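Local coordinates for protein ATPase associated with various cellular activities, AAA_5 (PDB 6N0S) that probably recognises nucleic acid through this N-terminal EVE-like, PUA-related domain of McrB, a protein whose AAA part is thought to bind and hydrolyse ATP, at residues Ser40-Ile45 against Arg131-Arg136; Glu54-His59 against Glu172-Ile177; Ile61-Arg64 against Gly70-Phe73; Val98-Phe103 against Ile108-Ile113; Ile159-Thr162 against Leu166-Ile169. One frame throughout, in Å; residues are numbered along the deposited sequence.

From the N terminus, helix 39-52 opens contact 1 and leads straight into strand 54-61, where contact 2 opens. Contact 3 opens and closes next, pairing the end of that strand with the start of strand 72-80. Contact 4 then joins helices 92-105 and 110-124. Both 3 and 4 fall within the span of contact 1, which closes at strand 132-136. Contact 5 docks a loop on strand 166-169, and helix 171-178 finally closes contact 2, so contacts 1 and 2 cross while 2 encloses 3, 4 and 5. Contacts 2, 3 and 5 share the mixed sheet; contact 1 ties helix 39-52 to the three-stranded sheet, on which the first helix of contact 4 also packs.

Contact 1 of 5, residues Ser40-Ile45 against Arg131-Arg136; sequences SEYRGI and RFFLFR
Tyr42 and Phe133 bring helix 40-45 and strand 132-136 together, the axes of the two short segments passing 10.7 Å apart with their N-to-C directions at 36°. This is a helix-on-sheet contact of the EVE-like domain, closed by an aromatic cluster of Tyr42, Phe133 and Phe135. Tyr42 lies at its centre. With CG anti to the backbone N (chi1 -180°), its ring is carried from the helix across to the strand. There CB of Phe133 stands over one face, a CH-pi contact 3.7 Å from that CB to the Tyr42 ring centroid. The two rings are nearly parallel, 10° between planes, but slid so far that they barely overlap; the methylene does much of the covering. Phe135 meets the same tyrosine rim to rim, neither ring lying over the other. The buried hydroxyl of Tyr42 is satisfied by a hydrogen bond to Glu89, and Arg46 makes a cation-pi contact with the ring. Ile45 directs its side chain at the strand and also packs on Leu55 and Ile57 of strand 54-61, so the helix touches both sheets. The CG2 methyl of Ile45 ends 3.8 Å from CE2 of Phe135.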
# COMPACT_ATOMS: atom_id res chain seq x y z
N SER A 40 0.12 -4.89 13.31
CA SER A 40 -0.55 -3.70 13.84
C SER A 40 -1.02 -2.76 12.72
O SER A 40 -2.00 -2.02 12.90
CB SER A 40 0.37 -2.96 14.80
OG SER A 40 1.40 -2.28 14.14
N GLU A 41 -0.32 -2.75 11.58
CA GLU A 41 -0.74 -1.95 10.42
C GLU A 41 -2.02 -2.49 9.82
O GLU A 41 -2.99 -1.75 9.61
CB GLU A 41 0.37 -1.95 9.38
CG GLU A 41 1.61 -1.19 9.87
CD GLU A 41 2.95 -1.68 9.30
OE1 GLU A 41 3.16 -1.71 8.04
OE2 GLU A 41 3.82 -2.00 10.14
N TYR A 42 -2.05 -3.79 9.56
CA TYR A 42 -3.29 -4.43 9.14
C TYR A 42 -4.41 -4.19 10.14
O TYR A 42 -5.53 -3.84 9.76
CB TYR A 42 -3.03 -5.92 8.97
CG TYR A 42 -4.23 -6.73 8.53
CD1 TYR A 42 -5.03 -6.29 7.50
CD2 TYR A 42 -4.54 -7.95 9.12
CE1 TYR A 42 -6.12 -7.04 7.07
CE2 TYR A 42 -5.61 -8.71 8.68
CZ TYR A 42 -6.39 -8.24 7.65
OH TYR A 42 -7.47 -8.98 7.20
N ARG A 43 -4.14 -4.41 11.43
CA ARG A 43 -5.21 -4.22 12.41
C ARG A 43 -5.68 -2.77 12.41
O ARG A 43 -6.89 -2.50 12.40
CB ARG A 43 -4.73 -4.69 13.80
CG ARG A 43 -5.83 -4.95 14.84
CD ARG A 43 -5.42 -6.08 15.87
NE ARG A 43 -4.03 -5.94 16.23
CZ ARG A 43 -3.10 -6.89 16.15
NH1 ARG A 43 -3.40 -8.11 15.78
NH2 ARG A 43 -1.86 -6.59 16.46
N GLY A 44 -4.74 -1.82 12.37
CA GLY A 44 -5.12 -0.41 12.33
C GLY A 44 -5.93 -0.02 11.11
O GLY A 44 -6.91 0.72 11.20
N ILE A 45 -5.50 -0.46 9.92
CA ILE A 45 -6.24 -0.01 8.75
C ILE A 45 -7.61 -0.69 8.68
O ILE A 45 -8.60 -0.06 8.29
CB ILE A 45 -5.38 -0.19 7.48
CG1 ILE A 45 -5.87 0.77 6.39
CG2 ILE A 45 -5.39 -1.59 7.04
CD1 ILE A 45 -4.80 1.03 5.27
N ARG A 131 -0.18 -16.41 6.27
CA ARG A 131 -1.42 -15.82 5.78
C ARG A 131 -1.20 -14.39 5.33
O ARG A 131 -0.35 -13.67 5.87
CB ARG A 131 -2.49 -15.80 6.87
CG ARG A 131 -2.58 -17.06 7.72
CD ARG A 131 -2.97 -18.24 6.85
NE ARG A 131 -4.28 -17.99 6.24
CZ ARG A 131 -4.73 -18.61 5.15
NH1 ARG A 131 -3.98 -19.51 4.53
NH2 ARG A 131 -5.92 -18.30 4.68
N PHE A 132 -2.06 -13.96 4.42
CA PHE A 132 -1.91 -12.71 3.67
C PHE A 132 -3.22 -11.95 3.70
O PHE A 132 -4.29 -12.55 3.65
CB PHE A 132 -1.49 -13.01 2.21
CG PHE A 132 -0.09 -13.47 2.10
CD1 PHE A 132 0.24 -14.80 2.26
CD2 PHE A 132 0.91 -12.56 1.87
CE1 PHE A 132 1.55 -15.21 2.22
CE2 PHE A 132 2.24 -12.97 1.79
CZ PHE A 132 2.55 -14.29 1.98
N PHE A 133 -3.14 -10.62 3.79
CA PHE A 133 -4.29 -9.75 3.65
C PHE A 133 -4.31 -9.12 2.26
O PHE A 133 -3.26 -8.99 1.61
CB PHE A 133 -4.33 -8.66 4.75
CG PHE A 133 -3.21 -7.65 4.66
CD1 PHE A 133 -3.32 -6.53 3.85
CD2 PHE A 133 -2.08 -7.79 5.43
CE1 PHE A 133 -2.30 -5.58 3.81
CE2 PHE A 133 -1.06 -6.85 5.39
CZ PHE A 133 -1.18 -5.75 4.57
N LEU A 134 -5.52 -8.73 1.83
CA LEU A 134 -5.73 -8.09 0.54
C LEU A 134 -6.87 -7.10 0.64
O LEU A 134 -7.97 -7.46 1.03
CB LEU A 134 -6.07 -9.13 -0.52
CG LEU A 134 -6.42 -8.64 -1.93
CD1 LEU A 134 -5.32 -7.84 -2.50
CD2 LEU A 134 -6.68 -9.85 -2.77
N PHE A 135 -6.60 -5.87 0.24
CA PHE A 135 -7.63 -4.86 0.05
C PHE A 135 -7.66 -4.46 -1.41
O PHE A 135 -6.61 -4.17 -2.01
CB PHE A 135 -7.36 -3.62 0.92
CG PHE A 135 -7.45 -3.88 2.40
CD1 PHE A 135 -8.67 -4.05 3.01
CD2 PHE A 135 -6.31 -3.95 3.17
CE1 PHE A 135 -8.77 -4.26 4.37
CE2 PHE A 135 -6.41 -4.18 4.52
CZ PHE A 135 -7.66 -4.34 5.12
N ARG A 136 -8.85 -4.40 -1.99
CA ARG A 136 -9.02 -3.88 -3.34
C ARG A 136 -9.25 -2.37 -3.26
O ARG A 136 -10.17 -1.93 -2.57
CB ARG A 136 -10.18 -4.58 -4.04
CG ARG A 136 -9.87 -6.02 -4.42
CD ARG A 136 -11.11 -6.76 -4.82
NE ARG A 136 -10.86 -7.70 -5.91
CZ ARG A 136 -10.53 -8.98 -5.74
NH1 ARG A 136 -10.41 -9.49 -4.53
NH2 ARG A 136 -10.33 -9.75 -6.81

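Contact 2 of 5, residues Glu54-His59 against Glu172-Ile177; sequences ELKIIH and EDYEAI
Ile58 and Tyr174 carry most of this contact, in which strand 54-59 is covered by the C-terminal helix segment 172-177. The axes of the two short segments come within 10.3 Å at an angle of 50° between their N-to-C directions, and no hydrogen bond joins the two segments: the joint is apolar. Ile58 points from the strand at the helix. The extended CG1 branch of Ile58 puts its CD1 methyl into the angle between two helix side chains, 3.6 Å from CD1 of Tyr174 and 3.7 Å from CG2 of Ile177. Both helix residues approach it obliquely, one turn apart, so a single methyl is held from two directions. Tyr174 starts off along the flank of the helix, but a trans first torsion (172°) swings its ring in over the strand. The CE1 corner of the Tyr174 ring then lies 3.9 Å from CB of Lys56. Only the base of this lysine takes part; the bent chain leads its NZ away toward Glu54, a long salt bridge of 3.7 Å from Lys56 NZ to Glu54 OE2. The polar end of Tyr174 reaches past the strand segment, and its OH is hydrogen-bonded to Glu76, which helps to fix the ring. Tyr12 stacks on this ring and His178 meets it as well. Helix 171-178 thus lies against the mixed sheet: Tyr12 belongs to strand 12-17 and Glu76 to strand 72-80, the two neighbours of strand 54-61, while Phe73 of strand 72-80 touches both Ile58 and Ile177.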
# COMPACT_ATOMS: atom_id res chain seq x y z
N GLU A 54 -14.65 4.72 4.23
CA GLU A 54 -13.80 4.91 3.07
C GLU A 54 -12.50 5.57 3.51
O GLU A 54 -12.52 6.54 4.26
CB GLU A 54 -14.54 5.75 2.03
CG GLU A 54 -13.73 6.07 0.80
CD GLU A 54 -14.53 6.76 -0.32
OE1 GLU A 54 -15.70 6.38 -0.57
OE2 GLU A 54 -13.97 7.67 -0.97
N LEU A 55 -11.36 5.03 3.10
CA LEU A 55 -10.07 5.62 3.43
C LEU A 55 -9.42 6.18 2.18
O LEU A 55 -9.65 5.70 1.06
CB LEU A 55 -9.13 4.59 4.09
CG LEU A 55 -9.62 3.73 5.24
CD1 LEU A 55 -8.56 2.73 5.61
CD2 LEU A 55 -9.95 4.60 6.46
N LYS A 56 -8.61 7.22 2.37
CA LYS A 56 -7.78 7.77 1.29
C LYS A 56 -6.34 7.27 1.45
O LYS A 56 -5.73 7.43 2.52
CB LYS A 56 -7.80 9.30 1.30
CG LYS A 56 -9.16 9.93 1.35
CD LYS A 56 -9.83 9.98 0.00
CE LYS A 56 -11.28 9.44 0.08
NZ LYS A 56 -12.17 10.20 0.99
N ILE A 57 -5.78 6.70 0.39
CA ILE A 57 -4.45 6.11 0.40
C ILE A 57 -3.54 6.92 -0.50
O ILE A 57 -3.81 7.08 -1.70
CB ILE A 57 -4.48 4.64 -0.05
CG1 ILE A 57 -5.53 3.85 0.71
CG2 ILE A 57 -3.09 4.00 0.07
CD1 ILE A 57 -5.34 3.73 2.16
N ILE A 58 -2.48 7.44 0.06
CA ILE A 58 -1.42 8.04 -0.73
C ILE A 58 -0.30 7.02 -0.92
O ILE A 58 0.09 6.33 0.03
CB ILE A 58 -0.90 9.32 -0.07
CG1 ILE A 58 -2.01 10.38 -0.04
CG2 ILE A 58 0.29 9.82 -0.82
CD1 ILE A 58 -1.54 11.67 0.64
N HIS A 59 0.22 6.93 -2.13
CA HIS A 59 1.20 5.91 -2.52
C HIS A 59 2.59 6.54 -2.58
O HIS A 59 2.82 7.51 -3.32
CB HIS A 59 0.81 5.27 -3.85
CG HIS A 59 -0.51 4.55 -3.79
ND1 HIS A 59 -0.63 3.26 -3.34
CD2 HIS A 59 -1.77 4.97 -4.07
CE1 HIS A 59 -1.90 2.90 -3.35
NE2 HIS A 59 -2.62 3.93 -3.78
N GLU A 172 -4.42 16.77 8.08
CA GLU A 172 -3.67 17.90 7.54
C GLU A 172 -2.44 17.44 6.75
O GLU A 172 -1.97 18.17 5.87
CB GLU A 172 -3.30 18.84 8.69
CG GLU A 172 -2.46 18.20 9.76
CD GLU A 172 -3.24 17.82 11.02
OE1 GLU A 172 -2.62 17.95 12.10
OE2 GLU A 172 -4.43 17.38 10.94
N ASP A 173 -1.90 16.24 7.04
CA ASP A 173 -0.77 15.75 6.26
C ASP A 173 -1.24 15.32 4.87
O ASP A 173 -0.55 15.56 3.88
CB ASP A 173 -0.07 14.58 6.95
CG ASP A 173 0.41 14.91 8.35
OD1 ASP A 173 0.74 16.09 8.59
OD2 ASP A 173 0.43 13.98 9.20
N TYR A 174 -2.40 14.66 4.81
CA TYR A 174 -3.05 14.36 3.54
C TYR A 174 -3.25 15.63 2.71
O TYR A 174 -2.86 15.68 1.54
CB TYR A 174 -4.40 13.69 3.81
CG TYR A 174 -5.17 13.55 2.54
CD1 TYR A 174 -4.90 12.50 1.65
CD2 TYR A 174 -6.13 14.49 2.19
CE1 TYR A 174 -5.59 12.38 0.47
CE2 TYR A 174 -6.81 14.39 0.99
CZ TYR A 174 -6.54 13.34 0.13
OH TYR A 174 -7.24 13.24 -1.04
N GLU A 175 -3.88 16.65 3.29
CA GLU A 175 -4.11 17.89 2.56
C GLU A 175 -2.80 18.52 2.12
O GLU A 175 -2.74 19.12 1.03
CB GLU A 175 -4.90 18.87 3.43
CG GLU A 175 -6.32 18.44 3.68
CD GLU A 175 -7.23 19.58 4.10
OE1 GLU A 175 -6.75 20.56 4.71
OE2 GLU A 175 -8.46 19.47 3.84
N ALA A 176 -1.74 18.37 2.91
CA ALA A 176 -0.47 18.97 2.52
C ALA A 176 0.10 18.31 1.26
O ALA A 176 0.65 19.00 0.39
CB ALA A 176 0.53 18.86 3.67
N ILE A 177 0.04 16.98 1.19
CA ILE A 177 0.55 16.25 0.03
C ILE A 177 -0.40 16.40 -1.15
O ILE A 177 0.01 16.70 -2.27
CB ILE A 177 0.76 14.77 0.41
CG1 ILE A 177 1.92 14.59 1.39
CG2 ILE A 177 1.01 13.91 -0.84
CD1 ILE A 177 1.95 13.19 2.05

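Contact 3 of 5, residues Ile61-Arg64 against Gly70-Phe73; sequences IGSR and GKTF
Ile61 and Thr72 form an antiparallel hydrogen-bonded pair at the end where strand 54-61 turns back into strand 72-80. Both polar backbone atoms of Ile61 are used. N of Ile61 gives a bond of 3.0 Å to O of Thr72. In return, N of Thr72 reaches O of Ile61 at a longer 3.3 Å. N of Lys71 lies closer to the same Ile61 O, at 2.8 Å, so Lys71 and Thr72 both face Ile61. Beyond this point Ser63 and Gly70 come together, their CA atoms 3.7 Å apart. A side chain on Gly70 would run into Ser63, and one CA-H of Gly70 is directed at O of Gly62, with 3.6 Å between Gly70 CA and Gly62 O. The hydroxyl of Thr72 turns back to its own strand's approach, where OG1 bonds to O of Leu69. Backbone bonds to Asn17 for Gly62, and to Tyr149 and Val147 for Lys71 and Phe73, continue the pairing to the chain on either side of this pair. CG of Lys71 merely skirts CB of Ser63. Lys71 has a left-handed backbone (phi 51°, psi 59°), which with the doubled register opposite Ile61 identifies a G1 beta bulge at the loop end of the beta hairpin formed by strands 54-61 and 72-80.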
# COMPACT_ATOMS: atom_id res chain seq x y z
N ILE A 61 6.91 5.94 -2.83
CA ILE A 61 7.92 5.13 -3.47
C ILE A 61 9.24 5.43 -2.77
O ILE A 61 9.66 6.59 -2.74
CB ILE A 61 8.02 5.47 -4.97
CG1 ILE A 61 6.64 5.41 -5.63
CG2 ILE A 61 8.94 4.57 -5.66
CD1 ILE A 61 5.99 4.05 -5.67
N GLY A 62 9.89 4.40 -2.22
CA GLY A 62 11.22 4.58 -1.66
C GLY A 62 12.30 4.71 -2.75
O GLY A 62 12.09 4.40 -3.92
N SER A 63 13.49 5.15 -2.35
CA SER A 63 14.56 5.40 -3.32
C SER A 63 14.94 4.15 -4.09
O SER A 63 15.24 4.22 -5.29
CB SER A 63 15.79 5.97 -2.61
OG SER A 63 15.98 5.36 -1.35
N ARG A 64 14.92 2.98 -3.44
CA ARG A 64 15.26 1.76 -4.16
C ARG A 64 14.17 1.31 -5.11
O ARG A 64 14.43 0.46 -5.96
CB ARG A 64 15.56 0.64 -3.16
CG ARG A 64 16.70 0.97 -2.24
CD ARG A 64 17.38 -0.27 -1.69
NE ARG A 64 16.42 -1.27 -1.22
CZ ARG A 64 15.82 -1.24 -0.04
NH1 ARG A 64 16.04 -0.24 0.80
NH2 ARG A 64 14.98 -2.21 0.30
N GLY A 70 12.17 7.83 -7.01
CA GLY A 70 12.52 7.51 -5.64
C GLY A 70 12.17 8.64 -4.69
O GLY A 70 12.29 9.82 -5.01
N LYS A 71 11.76 8.27 -3.48
CA LYS A 71 11.38 9.23 -2.44
C LYS A 71 10.39 10.26 -2.97
O LYS A 71 10.63 11.47 -2.94
CB LYS A 71 12.62 9.93 -1.87
CG LYS A 71 13.48 9.04 -0.98
CD LYS A 71 14.71 9.78 -0.47
CE LYS A 71 15.07 9.35 0.94
NZ LYS A 71 13.97 9.70 1.87
N THR A 72 9.25 9.77 -3.46
CA THR A 72 8.19 10.66 -3.92
C THR A 72 6.84 10.02 -3.67
O THR A 72 6.71 8.80 -3.62
CB THR A 72 8.36 11.03 -5.43
OG1 THR A 72 7.66 10.09 -6.25
CG2 THR A 72 9.80 11.00 -5.83
N PHE A 73 5.85 10.88 -3.47
CA PHE A 73 4.46 10.45 -3.43
C PHE A 73 3.93 10.58 -4.84
O PHE A 73 3.95 11.67 -5.41
CB PHE A 73 3.67 11.29 -2.43
CG PHE A 73 4.25 11.27 -1.05
CD1 PHE A 73 5.23 12.18 -0.70
CD2 PHE A 73 3.84 10.35 -0.13
CE1 PHE A 73 5.79 12.18 0.57
CE2 PHE A 73 4.40 10.34 1.17
CZ PHE A 73 5.38 11.23 1.49

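Contact 4 of 5, residues Val98-Phe103 against Ile108-Ile113; sequences VLRKIF and ISSDTI
Arg100 and Phe103 of helix 92-105 meet Ile108 and Ile113 in a mostly buried helix-to-helix contact, made where the chain turns through a short loop into helix 110-124. One backbone bond closes the turn: N of Ile108 donates to O of Phe103 at 3.1 Å. Ile113 is the inserted side chain. The CD1 methyl of Ile113 rests 3.6 Å from CB of Phe103, while its CG2 methyl lies over the centre of the Arg100 guanidinium, 3.7 Å from CZ of Arg100. CG1 of Ile113 lies at the edge of the Phe103 ring; CD1 of Ile108 packs on CB of Phe103, 4.0 Å away. Arg100 reaches across on a chain that leaves the helix with its first torsion extended (174°), runs straight through the second and bends at the third. This turns the flat group so that one face receives the methyl while NH2 forms a salt bridge with Asp114, next along the second helix. A leucine in place of Arg100 would probably leave Asp114 without this charged mate and the CG2 methyl of Ile113 without the flat cover over it. Ser109 sits at the N-cap of the second helix, its OG sharing a 3.0 Å hydrogen bond with OG1 of Thr112. Further along helix 110-124, Tyr116 meets the Phe103 ring edge-to-face. Leu99 of the first helix packs on Thr30 and Trp32 of strand 30-34 and, with Val98, on Leu134 of strand 132-136, so this helix lies between the three-stranded sheet and its partner helix.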
# COMPACT_ATOMS: atom_id res chain seq x y z
N VAL A 98 -4.82 -14.47 -7.33
CA VAL A 98 -5.78 -13.36 -7.34
C VAL A 98 -5.13 -12.09 -7.88
O VAL A 98 -5.72 -11.35 -8.67
CB VAL A 98 -6.34 -13.14 -5.93
CG1 VAL A 98 -7.14 -11.85 -5.88
CG2 VAL A 98 -7.16 -14.35 -5.48
N LEU A 99 -3.92 -11.79 -7.40
CA LEU A 99 -3.22 -10.59 -7.88
C LEU A 99 -2.87 -10.68 -9.35
O LEU A 99 -2.98 -9.69 -10.09
CB LEU A 99 -1.96 -10.36 -7.07
CG LEU A 99 -2.18 -10.09 -5.57
CD1 LEU A 99 -0.85 -10.14 -4.78
CD2 LEU A 99 -2.84 -8.75 -5.44
N ARG A 100 -2.42 -11.85 -9.81
CA ARG A 100 -2.08 -11.98 -11.24
C ARG A 100 -3.28 -11.65 -12.12
O ARG A 100 -3.17 -10.95 -13.13
CB ARG A 100 -1.55 -13.39 -11.54
CG ARG A 100 -1.29 -13.69 -13.08
CD ARG A 100 -0.56 -15.04 -13.30
NE ARG A 100 0.79 -15.08 -12.73
CZ ARG A 100 1.90 -14.66 -13.31
NH1 ARG A 100 1.89 -14.16 -14.55
NH2 ARG A 100 3.04 -14.74 -12.63
N LYS A 101 -4.46 -12.16 -11.74
CA LYS A 101 -5.67 -11.83 -12.48
C LYS A 101 -5.94 -10.34 -12.44
O LYS A 101 -6.23 -9.72 -13.47
CB LYS A 101 -6.85 -12.63 -11.94
CG LYS A 101 -8.20 -12.18 -12.49
CD LYS A 101 -9.29 -13.18 -12.11
CE LYS A 101 -10.68 -12.56 -12.20
NZ LYS A 101 -10.88 -11.82 -13.49
N ILE A 102 -5.85 -9.72 -11.27
CA ILE A 102 -6.11 -8.29 -11.20
C ILE A 102 -5.11 -7.52 -12.06
O ILE A 102 -5.48 -6.58 -12.77
CB ILE A 102 -6.09 -7.80 -9.74
CG1 ILE A 102 -7.29 -8.37 -8.99
CG2 ILE A 102 -6.17 -6.31 -9.69
CD1 ILE A 102 -7.16 -8.35 -7.47
N PHE A 103 -3.83 -7.87 -11.98
CA PHE A 103 -2.84 -7.10 -12.72
C PHE A 103 -3.02 -7.30 -14.24
O PHE A 103 -2.93 -6.33 -15.01
CB PHE A 103 -1.42 -7.49 -12.26
CG PHE A 103 -1.07 -7.12 -10.81
CD1 PHE A 103 -1.89 -6.30 -10.02
CD2 PHE A 103 0.10 -7.58 -10.25
CE1 PHE A 103 -1.53 -5.99 -8.69
CE2 PHE A 103 0.47 -7.28 -8.95
CZ PHE A 103 -0.34 -6.48 -8.17
N ILE A 108 -1.23 -4.92 -17.21
CA ILE A 108 0.16 -5.21 -16.91
C ILE A 108 0.54 -6.52 -17.58
O ILE A 108 -0.20 -7.51 -17.52
CB ILE A 108 0.39 -5.29 -15.40
CG1 ILE A 108 -0.04 -3.96 -14.75
CG2 ILE A 108 1.87 -5.58 -15.13
CD1 ILE A 108 0.14 -3.91 -13.26
N SER A 109 1.71 -6.55 -18.20
CA SER A 109 2.13 -7.74 -18.92
C SER A 109 2.39 -8.93 -17.99
O SER A 109 2.82 -8.79 -16.84
CB SER A 109 3.37 -7.44 -19.75
OG SER A 109 4.53 -7.75 -19.02
N SER A 110 2.11 -10.12 -18.52
CA SER A 110 2.35 -11.36 -17.79
C SER A 110 3.81 -11.48 -17.36
O SER A 110 4.10 -11.92 -16.24
CB SER A 110 1.96 -12.55 -18.67
OG SER A 110 2.22 -13.77 -18.00
N ASP A 111 4.74 -11.13 -18.25
CA ASP A 111 6.16 -11.18 -17.91
C ASP A 111 6.50 -10.27 -16.73
O ASP A 111 7.27 -10.64 -15.84
CB ASP A 111 7.00 -10.73 -19.11
CG ASP A 111 7.00 -11.73 -20.25
OD1 ASP A 111 7.04 -12.96 -20.00
OD2 ASP A 111 6.97 -11.27 -21.40
N THR A 112 5.98 -9.04 -16.73
CA THR A 112 6.24 -8.13 -15.62
C THR A 112 5.72 -8.72 -14.31
O THR A 112 6.43 -8.73 -13.31
CB THR A 112 5.62 -6.76 -15.92
OG1 THR A 112 6.22 -6.23 -17.11
CG2 THR A 112 5.85 -5.75 -14.77
N ILE A 113 4.52 -9.30 -14.33
CA ILE A 113 3.95 -9.94 -13.15
C ILE A 113 4.87 -11.06 -12.66
O ILE A 113 5.14 -11.18 -11.46
CB ILE A 113 2.54 -10.46 -13.46
CG1 ILE A 113 1.64 -9.30 -13.87
CG2 ILE A 113 1.94 -11.15 -12.27
CD1 ILE A 113 0.25 -9.76 -14.43

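Contact 5 of 5, residues Ile159-Thr162 against Leu166-Ile169; sequences ITWT and LVPI
Trp161 covers part of an outer strand of the mixed sheet: it projects from the loop that precedes strand 166-169 and lies across Val167, its indole and the valine crossing at about a right angle. The CG2 methyl of Val167 stands over one face of the Trp161 indole, a CH-pi contact 3.7 Å from that CG2 to the centroid of the five-membered ring. It sits nearer the pyrrole rim than the benzene half: CG2 of Val167 is 3.5 Å from NE1 of Trp161. CG2 can do this because it lies between the backbone N and the carbonyl carbon of Val167, while CG1 touches the indole only near CD1. Farther along the ring, CZ2 of Trp161 has a looser neighbour in CG2 of Ile169, at 4.3 Å. The indole N-H is satisfied by water: NE1 of Trp161 donates to a water 3.1 Å away, in the plane of the ring, and this water donates in turn to O of Pro168 at 2.7 Å. A single water thus bridges loop and strand and helps to fix the rotation of the ring. A serine in place of Trp161 would probably open a gap over Val167 and leave the water without its indole donor. Ile16 of strand 12-17 touches Trp161 too, and Phe73 of strand 72-80 meets its CH2 corner, while Val167 and Ile169 pair through their backbones with Val14 and Tyr12. Strand 166-169 therefore borders strand 12-17, and the indole packs over both.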
# COMPACT_ATOMS: atom_id res chain seq x y z
N ILE A 159 11.06 9.29 9.40
CA ILE A 159 11.91 8.43 10.22
C ILE A 159 11.10 7.35 10.93
O ILE A 159 11.62 6.27 11.24
CB ILE A 159 12.72 9.31 11.21
CG1 ILE A 159 13.78 8.48 11.93
CG2 ILE A 159 11.82 9.99 12.23
CD1 ILE A 159 14.74 7.82 10.99
N THR A 160 9.80 7.58 11.15
CA THR A 160 8.97 6.59 11.82
C THR A 160 8.46 5.52 10.88
O THR A 160 7.86 4.55 11.36
CB THR A 160 7.79 7.25 12.56
OG1 THR A 160 6.83 7.76 11.63
CG2 THR A 160 8.25 8.40 13.43
N TRP A 161 8.72 5.66 9.58
CA TRP A 161 8.24 4.76 8.54
C TRP A 161 9.17 3.58 8.32
O TRP A 161 8.85 2.69 7.50
CB TRP A 161 8.07 5.54 7.23
CG TRP A 161 6.99 6.56 7.30
CD1 TRP A 161 6.22 6.86 8.39
CD2 TRP A 161 6.54 7.43 6.25
NE1 TRP A 161 5.31 7.83 8.08
CE2 TRP A 161 5.49 8.21 6.78
CE3 TRP A 161 6.92 7.62 4.91
CZ2 TRP A 161 4.82 9.17 6.03
CZ3 TRP A 161 6.25 8.57 4.17
CH2 TRP A 161 5.20 9.32 4.73
N THR A 162 10.29 3.53 9.02
CA THR A 162 11.29 2.50 8.76
C THR A 162 10.68 1.12 8.95
O THR A 162 10.06 0.82 9.97
CB THR A 162 12.49 2.69 9.69
OG1 THR A 162 12.95 4.05 9.61
CG2 THR A 162 13.62 1.80 9.28
N LEU A 166 2.25 0.07 5.65
CA LEU A 166 1.15 1.02 5.72
C LEU A 166 1.27 1.87 6.97
O LEU A 166 1.40 1.31 8.07
CB LEU A 166 -0.19 0.31 5.72
CG LEU A 166 -0.45 -0.54 4.49
CD1 LEU A 166 -1.62 -1.53 4.71
CD2 LEU A 166 -0.74 0.40 3.34
N VAL A 167 1.26 3.19 6.82
CA VAL A 167 1.33 4.06 7.99
C VAL A 167 0.20 5.08 7.97
O VAL A 167 -0.19 5.57 6.89
CB VAL A 167 2.70 4.76 8.07
CG1 VAL A 167 3.83 3.72 8.31
CG2 VAL A 167 2.97 5.55 6.80
N PRO A 168 -0.32 5.44 9.14
CA PRO A 168 -1.37 6.45 9.24
C PRO A 168 -0.76 7.84 9.15
O PRO A 168 0.35 8.06 9.62
CB PRO A 168 -1.94 6.19 10.65
CG PRO A 168 -0.74 5.80 11.41
CD PRO A 168 0.14 5.01 10.47
N ILE A 169 -1.51 8.78 8.56
CA ILE A 169 -1.14 10.19 8.60
C ILE A 169 -2.35 11.05 9.02
O ILE A 169 -3.51 10.64 8.96
CB ILE A 169 -0.56 10.70 7.23
CG1 ILE A 169 -1.57 10.57 6.10
CG2 ILE A 169 0.70 9.95 6.90
CD1 ILE A 169 -1.15 11.26 4.70
O HOH W 1 2.98 8.76 9.84